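Local structure of E3 ubiquitin ligase RavN (Legionella pneumophila, 5MIY) at residues Y9-P12 / D17-L20; V26-V29 / K35-I38; L45-S50 / D110-E115. The protein acts as an E3 ubiquitin ligase, a Legionella effector that probably promotes transfer of ubiquitin to target proteins in the host cell. All blocks are in the same frame, centred on the assembly; numbering follows the deposited sequence.

Interaction 1: residues Y9-P12 / D17-L20; sequences YFDP and DTVL
Tyr9 and Thr18 form an antiparallel hydrogen-bonded pair in the hairpin of strands 8-11 and 16-19; the axes of 9-11 and 17-19 stand 117° apart. Tyr9 N donates to Thr18 O at 2.9 Å, and Thr18 N returns a more bent bond to Tyr9 O. One step on, Phe10 and Asp17 make a non-hydrogen-bonded pair with CA atoms 4.2 Å apart. The Tyr9 ring lies alongside the Thr18 side chain, which points the same way: Thr18 CB sits over one ring face, 4.0 Å from the centroid, as a CH-pi contact. With chi1 at 65°, Tyr9 CG is tucked between its own backbone N and carbonyl carbon, which brings ring atom CD1 to 3.2 Å from Thr18 O. On the other face of the ladder Asp17 OD1 meets the rim of the Phe10 ring in its plane, 3.6 Å from CD1. A water joins Thr18 OG1 to Asp11 OD2, each at 2.8 Å; OG1 also bonds to Glu16 O. Asp11 OD2 also bonds to Ser42 and to Met14 N, while OD1 takes Ile13 N. The Asp11 carboxylate thus ties the turn of the hairpin to its second strand and to the loop after strand 35-41, its donors probably stabilising the negative charge.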
ATOM      1  N   TYR A   9       6.729   4.633  -8.007  1.00 46.60           N
ATOM      2  CA  TYR A   9       6.663   3.388  -7.266  1.00 47.90           C
ATOM      3  C   TYR A   9       6.497   2.249  -8.260  1.00 47.86           C
ATOM      4  O   TYR A   9       5.919   2.428  -9.335  1.00 46.55           O
ATOM      5  CB  TYR A   9       5.501   3.385  -6.257  1.00 45.32           C
ATOM      6  CG  TYR A   9       4.114   3.449  -6.881  1.00 43.23           C
ATOM      7  CD1 TYR A   9       3.598   4.655  -7.364  1.00 40.43           C
ATOM      8  CD2 TYR A   9       3.312   2.304  -6.969  1.00 42.40           C
ATOM      9  CE1 TYR A   9       2.326   4.718  -7.923  1.00 39.11           C
ATOM     10  CE2 TYR A   9       2.042   2.359  -7.518  1.00 40.26           C
ATOM     11  CZ  TYR A   9       1.553   3.562  -7.999  1.00 40.09           C
ATOM     12  OH  TYR A   9       0.292   3.609  -8.558  1.00 40.64           O
ATOM     13  N   PHE A  10       7.028   1.079  -7.904  1.00 47.20           N
ATOM     14  CA  PHE A  10       6.814  -0.124  -8.706  1.00 47.80           C
ATOM     15  C   PHE A  10       5.424  -0.659  -8.392  1.00 48.56           C
ATOM     16  O   PHE A  10       5.212  -1.301  -7.361  1.00 52.74           O
ATOM     17  CB  PHE A  10       7.877  -1.177  -8.426  1.00 49.69           C
ATOM     18  CG  PHE A  10       7.789  -2.372  -9.339  1.00 51.65           C
ATOM     19  CD1 PHE A  10       8.288  -2.303 -10.629  1.00 53.33           C
ATOM     20  CD2 PHE A  10       7.182  -3.549  -8.916  1.00 51.43           C
ATOM     21  CE1 PHE A  10       8.201  -3.394 -11.484  1.00 54.17           C
ATOM     22  CE2 PHE A  10       7.097  -4.642  -9.761  1.00 53.77           C
ATOM     23  CZ  PHE A  10       7.605  -4.566 -11.046  1.00 54.09           C
ATOM     24  N   ASP A  11       4.477  -0.410  -9.286  1.00 40.70           N
ATOM     25  CA  ASP A  11       3.092  -0.780  -9.033  1.00 39.86           C
ATOM     26  C   ASP A  11       2.934  -2.289  -9.145  1.00 43.66           C
ATOM     27  O   ASP A  11       3.152  -2.842 -10.232  1.00 44.68           O
ATOM     28  CB  ASP A  11       2.161  -0.078 -10.022  1.00 40.12           C
ATOM     29  CG  ASP A  11       0.709  -0.519  -9.876  1.00 42.32           C
ATOM     30  OD1 ASP A  11       0.273  -0.807  -8.743  1.00 43.92           O
ATOM     31  OD2 ASP A  11      -0.000  -0.579 -10.902  1.00 45.45           O
ATOM     32  N   PRO A  12       2.560  -2.992  -8.072  1.00 44.26           N
ATOM     33  CA  PRO A  12       2.386  -4.448  -8.198  1.00 43.69           C
ATOM     34  C   PRO A  12       1.238  -4.825  -9.109  1.00 43.23           C
ATOM     35  O   PRO A  12       1.257  -5.922  -9.688  1.00 45.18           O
ATOM     36  CB  PRO A  12       2.124  -4.903  -6.758  1.00 45.77           C
ATOM     37  CG  PRO A  12       1.518  -3.695  -6.096  1.00 43.39           C
ATOM     38  CD  PRO A  12       2.187  -2.501  -6.732  1.00 41.89           C
ATOM     39  N   ASP A  17       6.959   0.621 -13.095  1.00 51.77           N
ATOM     40  CA  ASP A  17       7.194   1.882 -12.406  1.00 49.48           C
ATOM     41  C   ASP A  17       6.122   2.894 -12.811  1.00 48.71           C
ATOM     42  O   ASP A  17       5.815   3.048 -13.999  1.00 50.82           O
ATOM     43  CB  ASP A  17       8.596   2.407 -12.725  1.00 53.75           C
ATOM     44  CG  ASP A  17       9.699   1.581 -12.062  1.00 54.89           C
ATOM     45  OD1 ASP A  17       9.507   1.118 -10.918  1.00 53.74           O
ATOM     46  OD2 ASP A  17      10.767   1.399 -12.682  1.00 58.52           O
ATOM     47  N   THR A  18       5.549   3.578 -11.818  1.00 47.38           N
ATOM     48  CA  THR A  18       4.375   4.428 -11.992  1.00 45.11           C
ATOM     49  C   THR A  18       4.574   5.739 -11.238  1.00 46.04           C
ATOM     50  O   THR A  18       4.994   5.729 -10.077  1.00 46.37           O
ATOM     51  CB  THR A  18       3.111   3.720 -11.465  1.00 47.65           C
ATOM     52  OG1 THR A  18       2.909   2.486 -12.174  1.00 50.46           O
ATOM     53  CG2 THR A  18       1.871   4.619 -11.605  1.00 43.06           C
ATOM     54  N   VAL A  19       4.245   6.861 -11.890  1.00 43.97           N
ATOM     55  CA  VAL A  19       4.369   8.169 -11.248  1.00 44.17           C
ATOM     56  C   VAL A  19       3.410   8.252 -10.068  1.00 42.88           C
ATOM     57  O   VAL A  19       2.209   7.973 -10.192  1.00 45.43           O
ATOM     58  CB  VAL A  19       4.110   9.304 -12.253  1.00 43.98           C
ATOM     59  CG1 VAL A  19       3.863  10.619 -11.525  1.00 44.80           C
ATOM     60  CG2 VAL A  19       5.280   9.448 -13.228  1.00 40.76           C
ATOM     61  N   LEU A  20       3.941   8.645  -8.911  1.00 41.10           N
ATOM     62  CA  LEU A  20       3.136   8.836  -7.717  1.00 43.87           C
ATOM     63  C   LEU A  20       2.382  10.157  -7.808  1.00 46.48           C
ATOM     64  O   LEU A  20       2.980  11.199  -8.088  1.00 53.45           O
ATOM     65  CB  LEU A  20       4.051   8.817  -6.493  1.00 42.07           C
ATOM     66  CG  LEU A  20       3.526   9.146  -5.102  1.00 46.71           C
ATOM     67  CD1 LEU A  20       2.638   8.010  -4.622  1.00 45.49           C
ATOM     68  CD2 LEU A  20       4.699   9.337  -4.153  1.00 46.95           C
TER
HETATM   69  O   HOH W   1      -0.598   6.244  -9.197  1.00 58.17           O
HETATM   70  O   HOH W   2       0.447   1.394 -12.815  1.00 53.15           O

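Interaction 2: residues V26-V29 / K35-I38; sequences VYLV and KFSI
Leu28 lays its CD2 methyl against Phe36, 3.6 Å from CB, and the same methyl approaches ring atoms CG and CD2, meeting the aromatic group at a slant. Its other branch, CD1, lies against the Ser37 carbonyl, 3.5 Å from Ser37 O, and reaches Ile38 CD1 at 4.1 Å. Leu28 CG is anti to the backbone N (chi1 -156°), which carries the fork toward strand 35-38 and lets one leucine touch two residues on the same face of the sheet. Ile38 in turn extends its CD1 to Val26 CG1 at 3.8 Å, the two side chains crossing obliquely, and the same methyl rests near Tyr27 O. Val26, Leu28, Phe36 and Ile38 therefore make a continuous apolar patch.

Behind it, the backbones run antiparallel, with short axes 161° apart. Val29 and Ser37 are the hydrogen-bonded pair: Val29 N donates to Ser37 O at 3.0 Å, in the carbonyl plane, and Ser37 N donates to Val29 O at 2.8 Å with an N-H...O angle of 166°. Leu28 CA adds a CA-H...O contact to Ser37 O. On the reverse face, Val29 CG2 stands 4.2 Å from Ser37 CB.

The pair forms a beta hairpin in a four-stranded antiparallel sheet, where strand 35-41 is outermost and strand 25-32 is also bonded to strand 58-61. Helix 89-96 covers the apolar patch, with Val92 on Leu28 and Phe36, and Phe96 on Ile38. On the reverse face Tyr27 meets the Tyr59 ring and bonds to Asp51 through its hydroxyl.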
ATOM      1  N   VAL A  26      -1.992   4.632  -0.945  1.00 39.00           N
ATOM      2  CA  VAL A  26      -0.811   4.469  -0.110  1.00 39.59           C
ATOM      3  C   VAL A  26      -1.246   3.993   1.271  1.00 42.15           C
ATOM      4  O   VAL A  26      -2.250   4.466   1.815  1.00 44.63           O
ATOM      5  CB  VAL A  26       0.002   5.783  -0.016  1.00 36.90           C
ATOM      6  CG1 VAL A  26       1.262   5.555   0.780  1.00 37.98           C
ATOM      7  CG2 VAL A  26       0.347   6.289  -1.420  1.00 37.28           C
ATOM      8  N   TYR A  27      -0.491   3.049   1.829  1.00 42.22           N
ATOM      9  CA  TYR A  27      -0.777   2.509   3.151  1.00 40.57           C
ATOM     10  C   TYR A  27       0.479   1.851   3.702  1.00 44.23           C
ATOM     11  O   TYR A  27       1.433   1.577   2.967  1.00 45.66           O
ATOM     12  CB  TYR A  27      -1.946   1.509   3.125  1.00 36.29           C
ATOM     13  CG  TYR A  27      -1.824   0.369   2.113  1.00 38.33           C
ATOM     14  CD1 TYR A  27      -1.150  -0.811   2.428  1.00 39.48           C
ATOM     15  CD2 TYR A  27      -2.400   0.473   0.847  1.00 38.24           C
ATOM     16  CE1 TYR A  27      -1.044  -1.856   1.504  1.00 38.86           C
ATOM     17  CE2 TYR A  27      -2.307  -0.569  -0.079  1.00 39.21           C
ATOM     18  CZ  TYR A  27      -1.621  -1.723   0.245  1.00 40.38           C
ATOM     19  OH  TYR A  27      -1.531  -2.741  -0.692  1.00 40.74           O
ATOM     20  N   LEU A  28       0.455   1.600   5.011  1.00 44.33           N
ATOM     21  CA  LEU A  28       1.516   0.909   5.726  1.00 44.62           C
ATOM     22  C   LEU A  28       1.077  -0.508   6.079  1.00 45.68           C
ATOM     23  O   LEU A  28      -0.077  -0.734   6.457  1.00 46.15           O
ATOM     24  CB  LEU A  28       1.871   1.667   7.011  1.00 46.37           C
ATOM     25  CG  LEU A  28       3.260   1.474   7.603  1.00 50.23           C
ATOM     26  CD1 LEU A  28       4.266   2.290   6.804  1.00 52.67           C
ATOM     27  CD2 LEU A  28       3.263   1.894   9.082  1.00 51.10           C
ATOM     28  N   VAL A  29       1.997  -1.465   5.952  1.00 46.50           N
ATOM     29  CA  VAL A  29       1.779  -2.799   6.495  1.00 49.30           C
ATOM     30  C   VAL A  29       2.929  -3.125   7.442  1.00 55.52           C
ATOM     31  O   VAL A  29       4.019  -2.551   7.362  1.00 57.08           O
ATOM     32  CB  VAL A  29       1.638  -3.888   5.405  1.00 46.73           C
ATOM     33  CG1 VAL A  29       0.483  -3.554   4.450  1.00 42.09           C
ATOM     34  CG2 VAL A  29       2.946  -4.079   4.648  1.00 45.27           C
ATOM     35  N   LYS A  35       8.970  -3.274  12.494  1.00 78.15           N
ATOM     36  CA  LYS A  35       9.333  -3.253  11.079  1.00 73.73           C
ATOM     37  C   LYS A  35       8.073  -3.053  10.247  1.00 72.38           C
ATOM     38  O   LYS A  35       7.209  -3.935  10.196  1.00 74.30           O
ATOM     39  CB  LYS A  35      10.059  -4.537  10.671  1.00 72.94           C
ATOM     40  CG  LYS A  35      11.415  -4.717  11.342  1.00 74.74           C
ATOM     41  CD  LYS A  35      12.116  -5.984  10.871  1.00 75.71           C
ATOM     42  CE  LYS A  35      12.284  -6.002   9.362  1.00 76.14           C
ATOM     43  NZ  LYS A  35      12.903  -7.275   8.892  1.00 76.50           N
ATOM     44  N   PHE A  36       7.972  -1.900   9.592  1.00 66.72           N
ATOM     45  CA  PHE A  36       6.817  -1.554   8.780  1.00 61.99           C
ATOM     46  C   PHE A  36       7.267  -1.192   7.371  1.00 58.94           C
ATOM     47  O   PHE A  36       8.399  -0.750   7.158  1.00 58.61           O
ATOM     48  CB  PHE A  36       6.031  -0.393   9.408  1.00 59.92           C
ATOM     49  CG  PHE A  36       5.553  -0.675  10.806  1.00 59.43           C
ATOM     50  CD1 PHE A  36       6.374  -0.437  11.898  1.00 59.25           C
ATOM     51  CD2 PHE A  36       4.289  -1.196  11.028  1.00 60.19           C
ATOM     52  CE1 PHE A  36       5.940  -0.704  13.183  1.00 60.50           C
ATOM     53  CE2 PHE A  36       3.848  -1.469  12.312  1.00 60.00           C
ATOM     54  CZ  PHE A  36       4.678  -1.222  13.391  1.00 60.95           C
ATOM     55  N   SER A  37       6.374  -1.384   6.405  1.00 58.17           N
ATOM     56  CA  SER A  37       6.697  -1.125   5.010  1.00 55.62           C
ATOM     57  C   SER A  37       5.636  -0.229   4.387  1.00 54.71           C
ATOM     58  O   SER A  37       4.435  -0.426   4.599  1.00 53.66           O
ATOM     59  CB  SER A  37       6.818  -2.430   4.217  1.00 56.68           C
ATOM     60  OG  SER A  37       7.118  -2.171   2.858  1.00 58.36           O
ATOM     61  N   ILE A  38       6.087   0.750   3.612  1.00 51.97           N
ATOM     62  CA  ILE A  38       5.191   1.637   2.881  1.00 50.76           C
ATOM     63  C   ILE A  38       4.865   1.012   1.524  1.00 49.81           C
ATOM     64  O   ILE A  38       5.765   0.621   0.771  1.00 52.69           O
ATOM     65  CB  ILE A  38       5.816   3.035   2.730  1.00 52.47           C
ATOM     66  CG1 ILE A  38       4.764   4.037   2.260  1.00 53.63           C
ATOM     67  CG2 ILE A  38       7.043   3.008   1.830  1.00 54.90           C
ATOM     68  CD1 ILE A  38       3.778   4.405   3.366  1.00 58.15           C
TER

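Interaction 3: residues L45-S50 / D110-E115; sequences LEHLPS and DSVKRE. With NA (sodium ion), chain K; SO4 (sulfate ion), chain D; EDO (1,2-ethanediol), chain I.
His47 O is gripped from two directions: a sodium ion lies 2.8 Å away, and a water donates to it at 2.9 Å. The same water accepts from Val112 N at 3.1 Å, so a single solvent molecule joins the loop carbonyl to an N-H in the first turn of helix 111-125. Direct contact rests mainly on one methyl. Val112 CG2 comes within 3.4 Å of His47 O and also meets the side chain, 4.0 Å from His47 CB, the two side chains crossing at a slant. With its CG2 anti to the carbonyl carbon, Val112 sends this branch toward the loop, while its CB and CG1 stay near the sodium. Pro49 CD borders the ion as well. A second water lies 2.8 Å from both Pro49 O and Asp110 OD1 and links the loop to the residue before the helix; Asp110 is the N-cap residue, though its carboxylate makes no capping bond.

Facing elsewhere, the imidazole holds a sulfate ion, probably from the crystallisation liquor. His47 ND1 points almost straight at sulfate O1, with the sulfur lying in the ring plane; the modelled separation of 2.5 Å is unusually short and its exact value doubtful. Glu46 N reaches both O1 and O3 of the anion, and Gly44 N also bonds to the sulfate. An ethanediol donates through O2 to Leu45 O.

This is a small, partly solvated surface contact of 153 Å², joining the loop between strands 35-41 and 58-61 to the start of the C-terminal helix. Its polar links between loop and helix pass through water, with the Val112 methyl as the main direct contact.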
ATOM      1  N   LEU A  45      -7.745  -1.226  -3.334  1.00 38.79           N
ATOM      2  CA  LEU A  45      -7.865  -1.220  -1.876  1.00 42.05           C
ATOM      3  C   LEU A  45      -9.186  -1.834  -1.407  1.00 42.72           C
ATOM      4  O   LEU A  45      -9.230  -2.513  -0.370  1.00 42.74           O
ATOM      5  CB  LEU A  45      -7.715   0.202  -1.337  1.00 44.37           C
ATOM      6  CG  LEU A  45      -7.547   0.315   0.186  1.00 45.32           C
ATOM      7  CD1 LEU A  45      -6.321  -0.464   0.645  1.00 46.68           C
ATOM      8  CD2 LEU A  45      -7.456   1.766   0.635  1.00 48.78           C
ATOM      9  N   GLU A  46     -10.268  -1.614  -2.156  1.00 40.98           N
ATOM     10  CA  GLU A  46     -11.593  -2.089  -1.771  1.00 45.10           C
ATOM     11  C   GLU A  46     -11.914  -3.478  -2.300  1.00 43.48           C
ATOM     12  O   GLU A  46     -12.947  -4.039  -1.913  1.00 44.29           O
ATOM     13  CB  GLU A  46     -12.678  -1.119  -2.263  1.00 50.08           C
ATOM     14  CG  GLU A  46     -12.554   0.316  -1.729  1.00 58.66           C
ATOM     15  CD  GLU A  46     -12.687   0.404  -0.219  1.00 67.93           C
ATOM     16  OE1 GLU A  46     -13.419  -0.419   0.370  1.00 70.30           O
ATOM     17  OE2 GLU A  46     -12.063   1.308   0.385  1.00 72.23           O
ATOM     18  N   HIS A  47     -11.071  -4.051  -3.161  1.00 41.40           N
ATOM     19  CA  HIS A  47     -11.373  -5.344  -3.764  1.00 38.53           C
ATOM     20  C   HIS A  47     -10.339  -6.425  -3.494  1.00 36.86           C
ATOM     21  O   HIS A  47     -10.699  -7.608  -3.490  1.00 38.47           O
ATOM     22  CB  HIS A  47     -11.549  -5.186  -5.286  1.00 36.04           C
ATOM     23  CG  HIS A  47     -12.716  -4.329  -5.666  1.00 42.38           C
ATOM     24  ND1 HIS A  47     -12.659  -2.951  -5.676  1.00 42.14           N
ATOM     25  CD2 HIS A  47     -13.977  -4.657  -6.037  1.00 45.35           C
ATOM     26  CE1 HIS A  47     -13.832  -2.467  -6.046  1.00 43.77           C
ATOM     27  NE2 HIS A  47     -14.650  -3.482  -6.265  1.00 46.89           N
ATOM     28  N   LEU A  48      -9.073  -6.071  -3.294  1.00 35.19           N
ATOM     29  CA  LEU A  48      -8.063  -7.090  -3.046  1.00 34.62           C
ATOM     30  C   LEU A  48      -8.283  -7.738  -1.674  1.00 32.50           C
ATOM     31  O   LEU A  48      -8.780  -7.094  -0.744  1.00 36.72           O
ATOM     32  CB  LEU A  48      -6.664  -6.487  -3.110  1.00 32.34           C
ATOM     33  CG  LEU A  48      -6.143  -6.031  -4.472  1.00 33.62           C
ATOM     34  CD1 LEU A  48      -4.855  -5.235  -4.261  1.00 37.48           C
ATOM     35  CD2 LEU A  48      -5.912  -7.218  -5.410  1.00 36.86           C
ATOM     36  N   PRO A  49      -7.898  -9.007  -1.514  1.00 32.81           N
ATOM     37  CA  PRO A  49      -8.033  -9.663  -0.205  1.00 33.70           C
ATOM     38  C   PRO A  49      -6.854  -9.449   0.727  1.00 36.08           C
ATOM     39  O   PRO A  49      -6.958  -9.791   1.915  1.00 37.86           O
ATOM     40  CB  PRO A  49      -8.133 -11.142  -0.588  1.00 32.99           C
ATOM     41  CG  PRO A  49      -7.268 -11.246  -1.788  1.00 32.97           C
ATOM     42  CD  PRO A  49      -7.481  -9.959  -2.559  1.00 33.89           C
ATOM     43  N   SER A  50      -5.751  -8.914   0.216  1.00 35.81           N
ATOM     44  CA  SER A  50      -4.523  -8.716   0.976  1.00 37.46           C
ATOM     45  C   SER A  50      -3.603  -7.828   0.156  1.00 39.42           C
ATOM     46  O   SER A  50      -3.824  -7.606  -1.038  1.00 40.93           O
ATOM     47  CB  SER A  50      -3.837 -10.042   1.289  1.00 42.57           C
ATOM     48  OG  SER A  50      -3.394 -10.653   0.091  1.00 45.41           O
ATOM     49  N   ASP A 110     -12.989  -9.257   2.394  1.00 38.54           N
ATOM     50  CA  ASP A 110     -13.198 -10.595   1.837  1.00 41.37           C
ATOM     51  C   ASP A 110     -14.415 -10.663   0.923  1.00 35.68           C
ATOM     52  O   ASP A 110     -14.857 -11.769   0.563  1.00 36.71           O
ATOM     53  CB  ASP A 110     -13.352 -11.620   2.962  1.00 51.79           C
ATOM     54  CG  ASP A 110     -12.051 -11.889   3.686  1.00 61.94           C
ATOM     55  OD1 ASP A 110     -11.013 -12.071   3.011  1.00 62.64           O
ATOM     56  OD2 ASP A 110     -12.065 -11.912   4.936  1.00 68.47           O
ATOM     57  N   SER A 111     -14.959  -9.513   0.533  1.00 34.42           N
ATOM     58  CA  SER A 111     -16.246  -9.487  -0.158  1.00 34.15           C
ATOM     59  C   SER A 111     -16.178 -10.108  -1.554  1.00 33.06           C
ATOM     60  O   SER A 111     -17.160 -10.717  -1.998  1.00 35.10           O
ATOM     61  CB  SER A 111     -16.767  -8.053  -0.248  1.00 39.43           C
ATOM     62  OG  SER A 111     -15.872  -7.235  -0.980  1.00 41.30           O
ATOM     63  N   VAL A 112     -15.069  -9.945  -2.286  1.00 30.30           N
ATOM     64  CA  VAL A 112     -15.084 -10.441  -3.670  1.00 32.37           C
ATOM     65  C   VAL A 112     -15.138 -11.970  -3.695  1.00 29.88           C
ATOM     66  O   VAL A 112     -15.878 -12.555  -4.494  1.00 29.27           O
ATOM     67  CB  VAL A 112     -13.896  -9.889  -4.487  1.00 29.95           C
ATOM     68  CG1 VAL A 112     -13.983 -10.365  -5.941  1.00 29.05           C
ATOM     69  CG2 VAL A 112     -13.858  -8.328  -4.444  1.00 33.51           C
ATOM     70  N   LYS A 113     -14.362 -12.644  -2.834  1.00 31.49           N
ATOM     71  CA  LYS A 113     -14.410 -14.109  -2.795  1.00 31.04           C
ATOM     72  C   LYS A 113     -15.764 -14.606  -2.313  1.00 30.28           C
ATOM     73  O   LYS A 113     -16.278 -15.620  -2.810  1.00 29.58           O
ATOM     74  CB  LYS A 113     -13.299 -14.665  -1.908  1.00 31.99           C
ATOM     75  CG  LYS A 113     -13.148 -16.188  -1.976  1.00 34.89           C
ATOM     76  CD  LYS A 113     -11.902 -16.654  -1.236  1.00 41.58           C
ATOM     77  CE  LYS A 113     -11.893 -18.170  -1.078  1.00 51.67           C
ATOM     78  NZ  LYS A 113     -10.748 -18.696  -0.291  1.00 55.91           N
ATOM     79  N   ARG A 114     -16.357 -13.908  -1.342  1.00 30.14           N
ATOM     80  CA  ARG A 114     -17.709 -14.249  -0.905  1.00 31.99           C
ATOM     81  C   ARG A 114     -18.708 -14.140  -2.054  1.00 32.51           C
ATOM     82  O   ARG A 114     -19.568 -15.021  -2.231  1.00 30.12           O
ATOM     83  CB  ARG A 114     -18.109 -13.336   0.258  1.00 39.30           C
ATOM     84  CG  ARG A 114     -19.541 -13.463   0.711  1.00 52.31           C
ATOM     85  CD  ARG A 114     -19.723 -12.848   2.099  1.00 63.10           C
ATOM     86  NE  ARG A 114     -19.399 -11.419   2.114  1.00 73.37           N
ATOM     87  CZ  ARG A 114     -18.392 -10.876   2.796  1.00 77.24           C
ATOM     88  NH1 ARG A 114     -17.599 -11.638   3.542  1.00 76.01           N
ATOM     89  NH2 ARG A 114     -18.181  -9.565   2.737  1.00 79.29           N
ATOM     90  N   GLU A 115     -18.590 -13.086  -2.869  1.00 30.10           N
ATOM     91  CA  GLU A 115     -19.509 -12.921  -3.999  1.00 31.55           C
ATOM     92  C   GLU A 115     -19.269 -13.974  -5.067  1.00 29.21           C
ATOM     93  O   GLU A 115     -20.225 -14.494  -5.664  1.00 29.47           O
ATOM     94  CB  GLU A 115     -19.378 -11.519  -4.600  1.00 37.30           C
ATOM     95  CG  GLU A 115     -20.017 -10.442  -3.740  1.00 48.39           C
ATOM     96  CD  GLU A 115     -19.787  -9.036  -4.269  1.00 61.46           C
ATOM     97  OE1 GLU A 115     -19.613  -8.871  -5.499  1.00 65.81           O
ATOM     98  OE2 GLU A 115     -19.779  -8.095  -3.444  1.00 65.61           O
TER
HETATM   99 NA    NA K 208     -10.261  -9.995  -4.777  1.00 45.43          NA
HETATM  100  S   SO4 D 201     -10.692  -0.088  -5.532  1.00 58.06           S
HETATM  101  O1  SO4 D 201     -10.629  -1.506  -5.207  1.00 55.68           O
HETATM  102  O2  SO4 D 201      -9.794   0.202  -6.645  1.00 56.86           O
HETATM  103  O3  SO4 D 201     -10.268   0.646  -4.346  1.00 63.83           O
HETATM  104  O4  SO4 D 201     -12.058   0.300  -5.880  1.00 61.44           O
HETATM  105  C1  EDO I 206     -11.828  -1.518   3.196  0.81 59.81           C
HETATM  106  O1  EDO I 206     -12.445  -2.792   3.009  0.81 60.54           O
HETATM  107  C2  EDO I 206     -10.708  -1.404   2.178  0.81 54.80           C
HETATM  108  O2  EDO I 206      -9.735  -2.419   2.440  0.81 52.60           O
HETATM  109  O   HOH W   3     -12.273  -8.850  -1.460  1.00 37.28           O
HETATM  110  O   HOH W   4      -8.971 -10.283   3.835  1.00 58.83           O

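How the interactions relate
The three contacts follow one another along the chain without overlap. Interaction 1 is the small N-terminal hairpin, and strand 16-19 leads on to strand 25-32 of interaction 2, the hairpin at one side of the four-stranded sheet. Their centres are 15 Å apart, and Leu20 CD1 packs on Val26 CG2 at 4.3 Å. Interaction 3 lies farther out, 20 Å from interaction 2 and 22 Å from interaction 1 between centres. It still touches the sheet, through Tyr27 CD2 and Leu45 CD1. The buried hairpin of interaction 2 thus touches both of the others, whereas interactions 1 and 3 come no nearer than about 7 Å between nearest atoms; at interaction 3 the helix 111-125 leaves the compact body.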